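Local atomic coordinates of beta subunit of photoactivated adenylyl cyclase (Beggiatoa sp. PS, PDB entry 5M2A), a protein that probably converts ATP to cyclic AMP under blue light, pairing a flavin-binding BLUF sensor with an adenylyl cyclase catalytic domain. Residues K200-D204 / C205-S209. Sequence-based numbering, arbitrary orientation.
Sequences KFIGD and CVMAS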
loop_
_atom_site.group_PDB
_atom_site.type_symbol
_atom_site.label_atom_id
_atom_site.label_comp_id
_atom_site.label_asym_id
_atom_site.label_seq_id
_atom_site.Cartn_x
_atom_site.Cartn_y
_atom_site.Cartn_z
ATOM N N LYS A 200 6.706 -0.167 2.542
ATOM C CA LYS A 200 5.733 0.892 2.775
ATOM C C LYS A 200 6.462 2.123 3.283
ATOM O O LYS A 200 7.620 2.046 3.707
ATOM C CB LYS A 200 4.657 0.464 3.786
ATOM C CG LYS A 200 5.218 0.092 5.152
ATOM C CD LYS A 200 4.176 -0.651 6.007
ATOM C CE LYS A 200 3.955 -2.067 5.494
ATOM N NZ LYS A 200 2.887 -2.790 6.217
ATOM N N PHE A 201 5.759 3.255 3.239
ATOM C CA PHE A 201 6.131 4.482 3.935
ATOM C C PHE A 201 5.288 4.603 5.202
ATOM O O PHE A 201 4.069 4.409 5.165
ATOM C CB PHE A 201 5.904 5.719 3.057
ATOM C CG PHE A 201 6.590 5.669 1.728
ATOM C CD1 PHE A 201 7.792 5.011 1.570
ATOM C CD2 PHE A 201 6.016 6.278 0.618
ATOM C CE1 PHE A 201 8.427 4.969 0.329
ATOM C CE2 PHE A 201 6.636 6.233 -0.611
ATOM C CZ PHE A 201 7.840 5.581 -0.759
ATOM N N ILE A 202 5.941 4.896 6.326
ATOM C CA ILE A 202 5.265 5.110 7.604
ATOM C C ILE A 202 5.689 6.483 8.116
ATOM O O ILE A 202 6.820 6.652 8.589
ATOM C CB ILE A 202 5.608 4.019 8.630
ATOM C CG1 ILE A 202 5.400 2.637 8.025
ATOM C CG2 ILE A 202 4.763 4.179 9.884
ATOM C CD1 ILE A 202 6.281 1.589 8.641
ATOM N N GLY A 203 4.799 7.460 8.030
ATOM C CA GLY A 203 5.244 8.811 8.335
ATOM C C GLY A 203 6.350 9.196 7.374
ATOM O O GLY A 203 6.245 9.009 6.158
ATOM N N ASP A 204 7.446 9.715 7.918
ATOM C CA ASP A 204 8.609 10.059 7.111
ATOM C C ASP A 204 9.572 8.895 6.961
ATOM O O ASP A 204 10.676 9.083 6.445
ATOM C CB ASP A 204 9.356 11.249 7.726
ATOM C CG ASP A 204 9.864 10.955 9.134
ATOM O OD1 ASP A 204 9.064 10.486 9.964
ATOM O OD2 ASP A 204 11.069 11.170 9.408
ATOM N N CYS A 205 9.175 7.702 7.386
ATOM C CA CYS A 205 10.051 6.536 7.408
ATOM C C CYS A 205 9.847 5.678 6.168
ATOM O O CYS A 205 8.712 5.437 5.748
ATOM C CB CYS A 205 9.800 5.665 8.649
ATOM S SG CYS A 205 10.139 6.409 10.258
ATOM N N VAL A 206 10.952 5.196 5.600
ATOM C CA VAL A 206 10.931 4.253 4.485
ATOM C C VAL A 206 11.276 2.882 5.051
ATOM O O VAL A 206 12.310 2.716 5.712
ATOM C CB VAL A 206 11.923 4.634 3.375
ATOM C CG1 VAL A 206 11.893 3.579 2.256
ATOM C CG2 VAL A 206 11.629 6.030 2.834
ATOM N N MET A 207 10.417 1.902 4.798
ATOM C CA MET A 207 10.659 0.530 5.212
ATOM C C MET A 207 10.903 -0.333 3.984
ATOM O O MET A 207 10.131 -0.280 3.025
ATOM C CB MET A 207 9.473 -0.021 6.003
ATOM C CG MET A 207 9.644 -1.482 6.410
ATOM S SD MET A 207 8.150 -2.104 7.229
ATOM C CE MET A 207 8.641 -3.785 7.639
ATOM N N ALA A 208 11.959 -1.142 4.022
ATOM C CA ALA A 208 12.308 -1.977 2.880
ATOM C C ALA A 208 12.973 -3.248 3.382
ATOM O O ALA A 208 13.346 -3.354 4.550
ATOM C CB ALA A 208 13.222 -1.248 1.892
ATOM N N SER A 209 13.093 -4.240 2.495
ATOM C CA SER A 209 13.814 -5.444 2.865
ATOM C C SER A 209 14.784 -5.829 1.758
ATOM O O SER A 209 14.635 -5.440 0.594
ATOM C CB SER A 209 12.866 -6.616 3.142
ATOM O OG SER A 209 12.144 -6.946 1.979
#
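Ile-202 and Cys-205 are joined by two backbone hydrogen bonds. Cys-205 N donates to Ile-202 O over 2.8 Å. Ile-202 N donates to Cys-205 O over 2.9 Å. Further along, Met-207 N donates to Lys-200 O over 3.0 Å; the return bond from Lys-200 N to Met-207 O is weak. Between these pairs, Phe-201 and Val-206 form a non-hydrogen-bonded pair. Their side chains lie side by side, with Phe-201 CD1 4.2 Å from Val-206 CG2. Both methyls of Val-206 border the ring, CG2 at CD1 and CG1 at CE1. Phe-201 CA also makes a CA-H...O contact of 3.3 Å with Cys-205 O. On the other face, Met-207 has CG anti to its backbone N (chi1 177°) and runs extended beyond it, which carries SD to Lys-200 CG at 4.2 Å and Ile-202 CD1 at 4.4 Å.

This is a tight beta hairpin of the cyclase catalytic domain, closed by a type II' turn from Ile-202 to Cys-205. Gly-203 takes the positive phi of that turn. Asp-204 is its second central residue and belongs to the magnesium site with Asp-160 and Ile-161; its OD2 accepts a hydrogen bond from Ile-161 N. Helix 173-193 packs on the Phe-201 and Val-206 face, where Phe-184 stacks on the Phe-201 ring. Lys-200 NZ donates a hydrogen bond to Phe-201 O of the second subunit, and Ile-202 packs on Ile-202 of that subunit.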